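PDB 6R2M: glycoside transferase from Listeria monocytogenes, which is an extracellular glycoside hydrolase that probably acts on exopolysaccharide and may have transferase activity. Local coordinates for residues Thr20-Tyr25 and Phe302-Lys307; Ala218-Asn223 and Asn273-Ala278; Val264-Thr269 and Glu308-Lys313; Met291-Ser294 and Thr298-Phe301. All blocks are in the same frame, centred on the assembly; numbering follows the deposited sequence.

Contacts 1 and 3 lie end to end on helix 301-312, their centres about 12 Å apart: its first turns meet helix 21-29 and its last turns meet helix 262-274. The latter helix runs on to contact 2, whose centre is about 14 Å from that of contact 3 and where it faces the end of helix 209-223. Contact 4 folds up the loop between helices 278-290 and 301-312, its centre about 10 Å from that of contact 1 and about 27 Å from that of contact 2. Along the chain, contact 1 spans the longest interval, tying the first helix to the last, consistent with closure of the helical barrel of related glycoside hydrolases.

Contact 1: Thr20-Tyr25 and Phe302-Lys307; sequences TSVQTY and FDYINK
Val22 and Ile305 bring their CA atoms closest, 8.7 Å apart, where the segments of helices 21-29 and 301-312 run nearly antiparallel at 167°. The segment axes come no nearer than 12.2 Å, a wide spacing that is bridged by long side chains. Tyr304 does most of the bridging: its CG stands anti to the backbone N (chi1 170°), which aims the ring across the gap so that the hydroxyl end lies between Val22 and Tyr25. There Tyr304 OH is 3.2 Å from Tyr25 CD2 and 3.7 Å from Val22 CG1. The two tyrosine rings are almost parallel, with planes at 22°, but slid so far apart that they barely overlap, their centroids being 5.0 Å from each other. The CZ corner of the Tyr304 ring is 3.4 Å from Tyr25 CD2. Next to this, the CD1 tip of Ile305 approaches Val22 CG1 at 4.2 Å and extends the apolar patch. Tyr30 meets the ring of Tyr304 and touches Tyr25, Tyr59 of helix 50-62 packs on Val22, and Tyr25 OH reaches Ser294 O through a weak hydrogen bond. No hydrogen bond links the two segments, so the first and last helices of the fold are held here by dispersion forces and shape, with two tyrosine rings, one hydroxyl and a few methyl groups meeting between the backbones.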
loop_
_atom_site.group_PDB
_atom_site.type_symbol
_atom_site.label_atom_id
_atom_site.label_comp_id
_atom_site.label_asym_id
_atom_site.label_seq_id
_atom_site.Cartn_x
_atom_site.Cartn_y
_atom_site.Cartn_z
ATOM N N THR A 20 18.289 -3.847 -12.481
ATOM C CA THR A 20 17.231 -4.052 -13.456
ATOM C C THR A 20 16.557 -5.409 -13.348
ATOM O O THR A 20 15.718 -5.723 -14.195
ATOM C CB THR A 20 17.770 -3.886 -14.881
ATOM O OG1 THR A 20 18.772 -4.876 -15.121
ATOM C CG2 THR A 20 18.372 -2.503 -15.066
ATOM N N SER A 21 16.903 -6.230 -12.354
ATOM C CA SER A 21 16.433 -7.613 -12.349
ATOM C C SER A 21 14.935 -7.704 -12.082
ATOM O O SER A 21 14.246 -8.549 -12.673
ATOM C CB SER A 21 17.219 -8.418 -11.313
ATOM O OG SER A 21 17.187 -7.782 -10.051
ATOM N N VAL A 22 14.411 -6.863 -11.183
ATOM C CA VAL A 22 12.977 -6.881 -10.913
ATOM C C VAL A 22 12.203 -6.446 -12.151
ATOM O O VAL A 22 11.203 -7.066 -12.528
ATOM C CB VAL A 22 12.630 -5.998 -9.698
ATOM C CG1 VAL A 22 11.119 -5.758 -9.642
ATOM C CG2 VAL A 22 13.108 -6.640 -8.413
ATOM N N GLN A 23 12.657 -5.370 -12.802
ATOM C CA GLN A 23 12.011 -4.907 -14.030
ATOM C C GLN A 23 11.953 -6.020 -15.069
ATOM O O GLN A 23 10.914 -6.244 -15.699
ATOM C CB GLN A 23 12.755 -3.687 -14.589
ATOM C CG GLN A 23 12.765 -2.482 -13.647
ATOM C CD GLN A 23 14.035 -2.408 -12.799
ATOM O OE1 GLN A 23 14.344 -3.324 -12.039
ATOM N NE2 GLN A 23 14.771 -1.314 -12.932
ATOM N N THR A 24 13.072 -6.729 -15.258
ATOM C CA THR A 24 13.113 -7.844 -16.200
ATOM C C THR A 24 12.144 -8.938 -15.787
ATOM O O THR A 24 11.401 -9.461 -16.623
ATOM C CB THR A 24 14.535 -8.387 -16.286
ATOM O OG1 THR A 24 15.386 -7.363 -16.822
ATOM C CG2 THR A 24 14.610 -9.617 -17.196
ATOM N N TYR A 25 12.098 -9.247 -14.489
ATOM C CA TYR A 25 11.212 -10.295 -13.994
ATOM C C TYR A 25 9.748 -9.896 -14.140
ATOM O O TYR A 25 8.904 -10.723 -14.506
ATOM C CB TYR A 25 11.548 -10.595 -12.539
ATOM C CG TYR A 25 10.781 -11.750 -11.976
ATOM C CD1 TYR A 25 11.258 -13.046 -12.120
ATOM C CD2 TYR A 25 9.576 -11.560 -11.313
ATOM C CE1 TYR A 25 10.560 -14.119 -11.614
ATOM C CE2 TYR A 25 8.863 -12.639 -10.790
ATOM C CZ TYR A 25 9.381 -13.918 -10.945
ATOM O OH TYR A 25 8.710 -15.019 -10.455
ATOM N N PHE A 302 1.204 -8.207 -5.226
ATOM C CA PHE A 302 1.301 -7.437 -3.983
ATOM C C PHE A 302 2.366 -8.004 -3.059
ATOM O O PHE A 302 3.150 -7.251 -2.473
ATOM C CB PHE A 302 -0.045 -7.428 -3.265
ATOM C CG PHE A 302 -0.136 -6.456 -2.107
ATOM C CD1 PHE A 302 -0.400 -5.108 -2.325
ATOM C CD2 PHE A 302 -0.049 -6.907 -0.790
ATOM C CE1 PHE A 302 -0.548 -4.223 -1.247
ATOM C CE2 PHE A 302 -0.189 -6.033 0.271
ATOM C CZ PHE A 302 -0.443 -4.692 0.050
ATOM N N ASP A 303 2.419 -9.337 -2.927
ATOM C CA ASP A 303 3.438 -9.956 -2.082
ATOM C C ASP A 303 4.815 -9.846 -2.720
ATOM O O ASP A 303 5.793 -9.478 -2.057
ATOM C CB ASP A 303 3.091 -11.427 -1.830
ATOM C CG ASP A 303 1.928 -11.603 -0.881
ATOM O OD1 ASP A 303 1.901 -10.935 0.166
ATOM O OD2 ASP A 303 1.034 -12.419 -1.192
ATOM N N TYR A 304 4.904 -10.150 -4.013
ATOM C CA TYR A 304 6.184 -10.098 -4.703
ATOM C C TYR A 304 6.803 -8.712 -4.582
ATOM O O TYR A 304 7.960 -8.566 -4.177
ATOM C CB TYR A 304 5.995 -10.477 -6.174
ATOM C CG TYR A 304 7.229 -10.209 -7.002
ATOM C CD1 TYR A 304 8.288 -11.110 -7.009
ATOM C CD2 TYR A 304 7.361 -9.038 -7.732
ATOM C CE1 TYR A 304 9.435 -10.849 -7.734
ATOM C CE2 TYR A 304 8.499 -8.777 -8.465
ATOM C CZ TYR A 304 9.527 -9.683 -8.464
ATOM O OH TYR A 304 10.655 -9.387 -9.207
ATOM N N ILE A 305 6.026 -7.674 -4.896
ATOM C CA ILE A 305 6.638 -6.362 -5.047
ATOM C C ILE A 305 6.866 -5.696 -3.695
ATOM O O ILE A 305 7.812 -4.919 -3.544
ATOM C CB ILE A 305 5.798 -5.473 -5.983
ATOM C CG1 ILE A 305 6.620 -4.273 -6.465
ATOM C CG2 ILE A 305 4.475 -5.022 -5.334
ATOM C CD1 ILE A 305 7.735 -4.651 -7.451
ATOM N N ASN A 306 6.024 -5.970 -2.689
ATOM C CA ASN A 306 6.297 -5.400 -1.374
ATOM C C ASN A 306 7.525 -6.033 -0.737
ATOM O O ASN A 306 8.253 -5.351 -0.003
ATOM C CB ASN A 306 5.083 -5.542 -0.457
ATOM C CG ASN A 306 4.099 -4.388 -0.617
ATOM O OD1 ASN A 306 4.419 -3.253 -0.303
ATOM N ND2 ASN A 306 2.906 -4.679 -1.115
ATOM N N LYS A 307 7.804 -7.306 -1.034
ATOM C CA LYS A 307 9.072 -7.858 -0.587
ATOM C C LYS A 307 10.238 -7.135 -1.264
ATOM O O LYS A 307 11.184 -6.725 -0.581
ATOM C CB LYS A 307 9.121 -9.374 -0.833
ATOM C CG LYS A 307 10.471 -9.988 -0.508
ATOM C CD LYS A 307 10.411 -11.499 -0.481
ATOM C CE LYS A 307 11.776 -12.067 -0.146
ATOM N NZ LYS A 307 11.825 -13.554 -0.062
#

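Contact 2: Ala218-Asn223 and Asn273-Ala278; sequences AYFDEN and NKTNQA
Phe220 and Thr275 make the close-packed part of this contact, which joins the last turn of helix 209-223 to the chain leaving helix 262-274. The methyl CG2 of Thr275 stands over the middle of one face of the Phe220 ring, 3.7 Å from the centroid and only 8° off the normal, a CH-pi contact. At the far end of the ring, Phe220 CE1 lies 3.5 Å from Lys274 O. Thr275 is turned so that its methyl is anti to its own carbonyl carbon, and its hydroxyl is engaged by its own chain: OG1 donates to Tyr271 O one helical turn back and accepts from Gln277 NE2 at 3.1 Å, which would hold chi1 and so keep the methyl over the ring. Val226 also packs against Thr275. The solvent side is looser. Lys274, an exposed residue, bends at chi3 and chi4 to bring its ammonium back to Asp221, where NZ lies 2.9 Å from OD1 in a salt bridge that uses the syn lone pair of that oxygen. A water donates to Asp221 OD2 at 2.6 Å and accepts weakly from Lys274 NZ at 3.2 Å, so OD1 is bound directly and OD2 only through a water weakly held by the lysine. The chemistry is thus split: a methyl seated on an aromatic face packs the helix ends together, while beside it a hydrated, solvent-facing ion pair spans the surface.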
loop_
_atom_site.group_PDB
_atom_site.type_symbol
_atom_site.label_atom_id
_atom_site.label_comp_id
_atom_site.label_asym_id
_atom_site.label_seq_id
_atom_site.Cartn_x
_atom_site.Cartn_y
_atom_site.Cartn_z
ATOM N N ALA A 218 -0.395 3.535 10.035
ATOM C CA ALA A 218 -1.071 4.827 9.974
ATOM C C ALA A 218 -1.269 5.399 11.369
ATOM O O ALA A 218 -1.156 6.610 11.577
ATOM C CB ALA A 218 -2.416 4.684 9.264
ATOM N N TYR A 219 -1.596 4.538 12.330
ATOM C CA TYR A 219 -1.744 4.976 13.710
ATOM C C TYR A 219 -0.470 5.642 14.208
ATOM O O TYR A 219 -0.510 6.727 14.800
ATOM C CB TYR A 219 -2.103 3.780 14.588
ATOM C CG TYR A 219 -2.510 4.151 15.977
ATOM C CD1 TYR A 219 -1.558 4.331 16.977
ATOM C CD2 TYR A 219 -3.846 4.302 16.306
ATOM C CE1 TYR A 219 -1.935 4.647 18.259
ATOM C CE2 TYR A 219 -4.237 4.628 17.579
ATOM C CZ TYR A 219 -3.275 4.805 18.550
ATOM O OH TYR A 219 -3.679 5.121 19.818
ATOM N N PHE A 220 0.667 4.980 14.014
ATOM C CA PHE A 220 1.930 5.555 14.457
ATOM C C PHE A 220 2.243 6.833 13.699
ATOM O O PHE A 220 2.703 7.822 14.285
ATOM C CB PHE A 220 3.065 4.558 14.272
ATOM C CG PHE A 220 4.392 5.088 14.719
ATOM C CD1 PHE A 220 5.335 5.496 13.791
ATOM C CD2 PHE A 220 4.690 5.188 16.069
ATOM C CE1 PHE A 220 6.564 6.002 14.204
ATOM C CE2 PHE A 220 5.917 5.682 16.480
ATOM C CZ PHE A 220 6.852 6.085 15.546
ATOM N N ASP A 221 1.995 6.830 12.390
ATOM C CA ASP A 221 2.303 8.000 11.567
ATOM C C ASP A 221 1.543 9.234 12.031
ATOM O O ASP A 221 2.094 10.343 12.033
ATOM C CB ASP A 221 1.975 7.714 10.107
ATOM C CG ASP A 221 2.985 6.802 9.452
ATOM O OD1 ASP A 221 4.073 6.598 10.030
ATOM O OD2 ASP A 221 2.690 6.302 8.348
ATOM N N GLU A 222 0.271 9.073 12.399
ATOM C CA GLU A 222 -0.551 10.213 12.784
ATOM C C GLU A 222 -0.357 10.571 14.250
ATOM O O GLU A 222 -0.245 11.754 14.591
ATOM C CB GLU A 222 -2.029 9.917 12.507
ATOM C CG GLU A 222 -3.010 10.924 13.152
ATOM C CD GLU A 222 -2.773 12.350 12.690
ATOM O OE1 GLU A 222 -2.213 12.541 11.598
ATOM O OE2 GLU A 222 -3.142 13.285 13.439
ATOM N N ASN A 223 -0.341 9.568 15.131
ATOM C CA ASN A 223 -0.399 9.819 16.563
ATOM C C ASN A 223 0.968 9.906 17.229
ATOM O O ASN A 223 1.051 10.422 18.354
ATOM C CB ASN A 223 -1.243 8.732 17.242
ATOM C CG ASN A 223 -2.674 8.751 16.765
ATOM O OD1 ASN A 223 -3.293 9.818 16.703
ATOM N ND2 ASN A 223 -3.215 7.587 16.423
ATOM N N ASN A 273 10.982 -0.945 12.204
ATOM C CA ASN A 273 12.044 0.028 11.975
ATOM C C ASN A 273 11.557 1.461 12.203
ATOM O O ASN A 273 12.308 2.295 12.723
ATOM C CB ASN A 273 12.629 -0.192 10.586
ATOM C CG ASN A 273 13.407 -1.503 10.506
ATOM O OD1 ASN A 273 13.979 -1.953 11.505
ATOM N ND2 ASN A 273 13.419 -2.126 9.338
ATOM N N LYS A 274 10.294 1.757 11.884
ATOM C CA LYS A 274 9.754 3.087 12.154
ATOM C C LYS A 274 9.602 3.355 13.647
ATOM O O LYS A 274 9.692 4.510 14.080
ATOM C CB LYS A 274 8.393 3.263 11.469
ATOM C CG LYS A 274 8.465 3.362 9.944
ATOM C CD LYS A 274 7.138 2.998 9.295
ATOM C CE LYS A 274 6.077 4.055 9.559
ATOM N NZ LYS A 274 6.278 5.250 8.687
ATOM N N THR A 275 9.344 2.317 14.445
ATOM C CA THR A 275 9.015 2.478 15.855
ATOM C C THR A 275 10.180 2.136 16.777
ATOM O O THR A 275 9.968 1.906 17.972
ATOM C CB THR A 275 7.787 1.639 16.200
ATOM O OG1 THR A 275 8.070 0.242 15.993
ATOM C CG2 THR A 275 6.635 2.045 15.300
ATOM N N ASN A 276 11.398 2.100 16.235
ATOM C CA ASN A 276 12.614 1.954 17.031
ATOM C C ASN A 276 12.650 0.601 17.733
ATOM O O ASN A 276 12.967 0.497 18.919
ATOM C CB ASN A 276 12.752 3.108 18.030
ATOM C CG ASN A 276 14.156 3.237 18.585
ATOM O OD1 ASN A 276 15.133 2.917 17.906
ATOM N ND2 ASN A 276 14.264 3.708 19.824
ATOM N N GLN A 277 12.299 -0.448 16.998
ATOM C CA GLN A 277 12.344 -1.813 17.507
ATOM C C GLN A 277 13.302 -2.610 16.635
ATOM O O GLN A 277 12.881 -3.463 15.858
ATOM C CB GLN A 277 10.939 -2.431 17.527
ATOM C CG GLN A 277 9.918 -1.621 18.306
ATOM C CD GLN A 277 8.643 -2.396 18.596
ATOM O OE1 GLN A 277 8.664 -3.473 19.207
ATOM N NE2 GLN A 277 7.521 -1.851 18.143
ATOM N N ALA A 278 14.599 -2.322 16.772
ATOM C CA ALA A 278 15.575 -2.824 15.806
ATOM C C ALA A 278 15.724 -4.342 15.874
ATOM O O ALA A 278 15.871 -5.001 14.838
ATOM C CB ALA A 278 16.926 -2.139 16.030
HETATM O O HOH W 1 3.676 4.172 7.144
#

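Contact 3: Val264-Thr269 and Glu308-Lys313; sequences VYAFLT and EITLKK
Thr269 and Ala266 meet Thr310 with no aromatic ring in between; the flat group behind the contact is the peptide carbonyl of Tyr265. Its oxygen accepts two bonds that arrive from opposite faces of the carbonyl plane, one from Thr269 N and one from Thr269 OG1 at 2.8 Å, the latter tilted 26° from that plane. This grip, together with a hydrogen bond between the hydroxyls of Thr269 and Thr284, holds the threonine so that its methyl, anti to the backbone N, faces helix 301-312. There Thr269 CG2 lies 4.1 Å from Thr310 CG2. The nearest approach is Ala266 CB to Thr310 OG1 at 3.4 Å, and the small alanine lets the backbones come close, with CA atoms of Ala266 and Thr310 5.9 Å apart. The buried hydroxyl of Thr310 is satisfied by Asn306 O in its own helix and by Gln270 NE2 of helix 262-274, so a polar bridge runs beside the methyl packing. Around this pair of helices, helix 278-290 packs on Thr310 through Leu288, helix 50-62 covers Ile309 through Tyr59, and helix 209-223 lies against Phe267 through Met217.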
loop_
_atom_site.group_PDB
_atom_site.type_symbol
_atom_site.label_atom_id
_atom_site.label_comp_id
_atom_site.label_asym_id
_atom_site.label_seq_id
_atom_site.Cartn_x
_atom_site.Cartn_y
_atom_site.Cartn_z
ATOM N N VAL A 264 2.693 -9.249 5.154
ATOM C CA VAL A 264 2.686 -9.015 6.597
ATOM C C VAL A 264 4.101 -8.863 7.126
ATOM O O VAL A 264 4.385 -7.971 7.928
ATOM C CB VAL A 264 1.931 -10.140 7.319
ATOM C CG1 VAL A 264 2.226 -10.071 8.820
ATOM C CG2 VAL A 264 0.447 -9.970 7.072
ATOM N N TYR A 265 5.026 -9.712 6.671
ATOM C CA TYR A 265 6.398 -9.546 7.153
ATOM C C TYR A 265 7.061 -8.301 6.578
ATOM O O TYR A 265 7.878 -7.670 7.267
ATOM C CB TYR A 265 7.223 -10.787 6.831
ATOM C CG TYR A 265 6.877 -11.954 7.734
ATOM C CD1 TYR A 265 6.738 -11.768 9.106
ATOM C CD2 TYR A 265 6.709 -13.235 7.219
ATOM C CE1 TYR A 265 6.414 -12.829 9.949
ATOM C CE2 TYR A 265 6.398 -14.317 8.059
ATOM C CZ TYR A 265 6.254 -14.095 9.424
ATOM O OH TYR A 265 5.951 -15.154 10.255
ATOM N N ALA A 266 6.735 -7.918 5.339
ATOM C CA ALA A 266 7.276 -6.668 4.813
ATOM C C ALA A 266 6.794 -5.481 5.639
ATOM O O ALA A 266 7.591 -4.614 6.034
ATOM C CB ALA A 266 6.886 -6.496 3.345
ATOM N N PHE A 267 5.502 -5.456 5.971
ATOM C CA PHE A 267 4.975 -4.332 6.739
ATOM C C PHE A 267 5.421 -4.381 8.196
ATOM O O PHE A 267 5.634 -3.324 8.789
ATOM C CB PHE A 267 3.457 -4.294 6.642
ATOM C CG PHE A 267 2.956 -4.038 5.252
ATOM C CD1 PHE A 267 3.762 -3.424 4.310
ATOM C CD2 PHE A 267 1.687 -4.436 4.885
ATOM C CE1 PHE A 267 3.302 -3.205 3.021
ATOM C CE2 PHE A 267 1.211 -4.217 3.613
ATOM C CZ PHE A 267 2.027 -3.597 2.664
ATOM N N LEU A 268 5.580 -5.578 8.780
ATOM C CA LEU A 268 6.159 -5.672 10.123
ATOM C C LEU A 268 7.572 -5.111 10.160
ATOM O O LEU A 268 7.949 -4.419 11.114
ATOM C CB LEU A 268 6.180 -7.122 10.592
ATOM C CG LEU A 268 4.900 -7.653 11.194
ATOM C CD1 LEU A 268 4.994 -9.160 11.254
ATOM C CD2 LEU A 268 4.739 -7.064 12.594
ATOM N N THR A 269 8.385 -5.442 9.157
ATOM C CA THR A 269 9.744 -4.936 9.103
ATOM C C THR A 269 9.750 -3.413 9.049
ATOM O O THR A 269 10.479 -2.760 9.806
ATOM C CB THR A 269 10.454 -5.560 7.905
ATOM O OG1 THR A 269 10.496 -6.981 8.111
ATOM C CG2 THR A 269 11.866 -5.017 7.760
ATOM N N GLU A 308 10.157 -6.913 -2.586
ATOM C CA GLU A 308 11.260 -6.243 -3.272
ATOM C C GLU A 308 11.444 -4.819 -2.765
ATOM O O GLU A 308 12.577 -4.381 -2.548
ATOM C CB GLU A 308 11.039 -6.241 -4.781
ATOM C CG GLU A 308 11.037 -7.630 -5.400
ATOM C CD GLU A 308 12.304 -8.416 -5.114
ATOM O OE1 GLU A 308 13.393 -7.811 -5.032
ATOM O OE2 GLU A 308 12.206 -9.656 -4.989
ATOM N N ILE A 309 10.344 -4.077 -2.574
ATOM C CA ILE A 309 10.467 -2.705 -2.079
ATOM C C ILE A 309 11.097 -2.686 -0.694
ATOM O O ILE A 309 12.014 -1.904 -0.420
ATOM C CB ILE A 309 9.097 -2.015 -2.052
ATOM C CG1 ILE A 309 8.560 -1.825 -3.469
ATOM C CG2 ILE A 309 9.198 -0.652 -1.307
ATOM C CD1 ILE A 309 7.121 -1.389 -3.495
ATOM N N THR A 310 10.600 -3.540 0.207
ATOM C CA THR A 310 11.051 -3.478 1.598
ATOM C C THR A 310 12.511 -3.898 1.729
ATOM O O THR A 310 13.257 -3.328 2.532
ATOM C CB THR A 310 10.139 -4.342 2.480
ATOM O OG1 THR A 310 8.829 -3.769 2.518
ATOM C CG2 THR A 310 10.673 -4.446 3.901
ATOM N N LEU A 311 12.951 -4.875 0.942
ATOM C CA LEU A 311 14.353 -5.269 1.023
ATOM C C LEU A 311 15.283 -4.248 0.375
ATOM O O LEU A 311 16.488 -4.266 0.647
ATOM C CB LEU A 311 14.543 -6.647 0.399
ATOM C CG LEU A 311 13.940 -7.785 1.237
ATOM C CD1 LEU A 311 14.220 -9.121 0.574
ATOM C CD2 LEU A 311 14.480 -7.763 2.663
ATOM N N LYS A 312 14.757 -3.346 -0.455
ATOM C CA LYS A 312 15.587 -2.287 -1.016
ATOM C C LYS A 312 15.564 -1.009 -0.193
ATOM O O LYS A 312 16.520 -0.227 -0.263
ATOM C CB LYS A 312 15.142 -1.962 -2.442
ATOM C CG LYS A 312 15.617 -2.980 -3.447
ATOM C CD LYS A 312 16.514 -2.374 -4.514
ATOM C CE LYS A 312 16.955 -3.442 -5.500
ATOM N NZ LYS A 312 15.903 -4.479 -5.698
ATOM N N LYS A 313 14.502 -0.766 0.573
ATOM C CA LYS A 313 14.417 0.469 1.336
ATOM C C LYS A 313 15.459 0.478 2.450
ATOM O O LYS A 313 15.924 -0.566 2.914
ATOM C CB LYS A 313 13.018 0.660 1.927
ATOM C CG LYS A 313 11.914 0.872 0.907
ATOM C CD LYS A 313 12.060 2.194 0.167
ATOM C CE LYS A 313 11.564 3.359 1.002
ATOM N NZ LYS A 313 10.147 3.168 1.420
#

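Contact 4: Met291-Ser294 and Thr298-Phe301; sequences MDTS and TTHF
An Asx turn at Asp292 shapes the loop between helices 278-290 and 301-312, and its middle residue, Thr293, packs on Thr299 as the chain returns toward the second helix. The carboxylate oxygen Asp292 OD1 takes two bonds from Ser294: the backbone N, 2.9 Å away, comes in from above the carboxylate plane, 43° out of it, and Ser294 OG, at 2.6 Å, meets the syn lone pair of OD1. Across the loop Thr299 presents both its branches to Thr293. Thr299 OG1 stands 3.6 Å from Thr293 C, and Thr299 CG2, anti to its own backbone N, touches Thr293 CB at 3.9 Å. The Thr299 hydroxyl is not bonded to Thr293; it donates to Asn295 O, inside the loop. A water helps to close the gap, donating to Asp292 O at 3.0 Å and, weakly, to Thr299 OG1 at 3.3 Å. Just beyond, His300 occupies the N-cap of helix 301-312, its ND1 capping Phe302 N, while Thr299 O accepts from Tyr30 OH. Lys307 NZ binds Met291 O and so anchors the other end of the loop to the same helix. The two passes of the chain therefore meet by van der Waals packing of the two threonines, with a water that bridges the passes only weakly, whereas the turn itself is probably held by the two bonds on Asp292 OD1, and Thr299 by its bond to Asn295 O.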
loop_
_atom_site.group_PDB
_atom_site.type_symbol
_atom_site.label_atom_id
_atom_site.label_comp_id
_atom_site.label_asym_id
_atom_site.label_seq_id
_atom_site.Cartn_x
_atom_site.Cartn_y
_atom_site.Cartn_z
ATOM N N MET A 291 10.260 -16.164 3.167
ATOM C CA MET A 291 9.101 -16.359 2.303
ATOM C C MET A 291 9.522 -16.478 0.850
ATOM O O MET A 291 10.415 -15.767 0.384
ATOM C CB MET A 291 8.119 -15.193 2.471
ATOM C CG MET A 291 7.700 -14.975 3.924
ATOM S SD MET A 291 6.721 -16.316 4.641
ATOM C CE MET A 291 7.903 -17.454 5.221
ATOM N N ASP A 292 8.851 -17.367 0.129
ATOM C CA ASP A 292 9.172 -17.659 -1.264
ATOM C C ASP A 292 8.213 -16.881 -2.158
ATOM O O ASP A 292 7.009 -17.157 -2.185
ATOM C CB ASP A 292 9.086 -19.163 -1.523
ATOM C CG ASP A 292 9.454 -19.537 -2.946
ATOM O OD1 ASP A 292 9.924 -18.660 -3.708
ATOM O OD2 ASP A 292 9.287 -20.729 -3.299
ATOM N N THR A 293 8.743 -15.894 -2.877
ATOM C CA THR A 293 7.940 -15.113 -3.811
ATOM C C THR A 293 8.258 -15.451 -5.268
ATOM O O THR A 293 7.954 -14.651 -6.156
ATOM C CB THR A 293 8.134 -13.608 -3.578
ATOM O OG1 THR A 293 9.526 -13.266 -3.676
ATOM C CG2 THR A 293 7.601 -13.179 -2.212
ATOM N N SER A 294 8.871 -16.612 -5.538
ATOM C CA SER A 294 9.451 -16.868 -6.855
ATOM C C SER A 294 8.505 -17.562 -7.832
ATOM O O SER A 294 8.851 -17.682 -9.014
ATOM C CB SER A 294 10.733 -17.698 -6.721
ATOM O OG SER A 294 10.468 -18.993 -6.212
ATOM N N THR A 298 1.425 -18.348 -8.247
ATOM C CA THR A 298 0.813 -18.398 -6.927
ATOM C C THR A 298 1.152 -17.213 -6.040
ATOM O O THR A 298 0.503 -17.047 -4.996
ATOM C CB THR A 298 1.210 -19.682 -6.187
ATOM O OG1 THR A 298 2.630 -19.720 -6.003
ATOM C CG2 THR A 298 0.750 -20.906 -6.970
ATOM N N THR A 299 2.160 -16.417 -6.399
ATOM C CA THR A 299 2.547 -15.231 -5.639
ATOM C C THR A 299 1.837 -14.019 -6.218
ATOM O O THR A 299 2.173 -13.554 -7.313
ATOM C CB THR A 299 4.059 -15.019 -5.681
ATOM O OG1 THR A 299 4.713 -16.205 -5.215
ATOM C CG2 THR A 299 4.484 -13.858 -4.799
ATOM N N HIS A 300 0.887 -13.484 -5.462
ATOM C CA HIS A 300 0.252 -12.231 -5.848
ATOM C C HIS A 300 1.314 -11.157 -6.018
ATOM O O HIS A 300 2.263 -11.077 -5.239
ATOM C CB HIS A 300 -0.741 -11.834 -4.770
ATOM C CG HIS A 300 -1.722 -10.789 -5.183
ATOM N ND1 HIS A 300 -1.358 -9.487 -5.459
ATOM C CD2 HIS A 300 -3.066 -10.845 -5.320
ATOM C CE1 HIS A 300 -2.437 -8.792 -5.774
ATOM N NE2 HIS A 300 -3.487 -9.592 -5.693
ATOM N N PHE A 301 1.155 -10.338 -7.057
ATOM C CA PHE A 301 2.091 -9.237 -7.265
ATOM C C PHE A 301 2.281 -8.411 -5.994
ATOM O O PHE A 301 3.392 -7.946 -5.705
ATOM C CB PHE A 301 1.608 -8.353 -8.413
ATOM C CG PHE A 301 2.613 -7.337 -8.825
ATOM C CD1 PHE A 301 3.710 -7.704 -9.584
ATOM C CD2 PHE A 301 2.479 -6.009 -8.422
ATOM C CE1 PHE A 301 4.657 -6.743 -9.957
ATOM C CE2 PHE A 301 3.398 -5.056 -8.784
ATOM C CZ PHE A 301 4.496 -5.418 -9.554
HETATM O O HOH W 2 6.572 -18.867 -4.587
#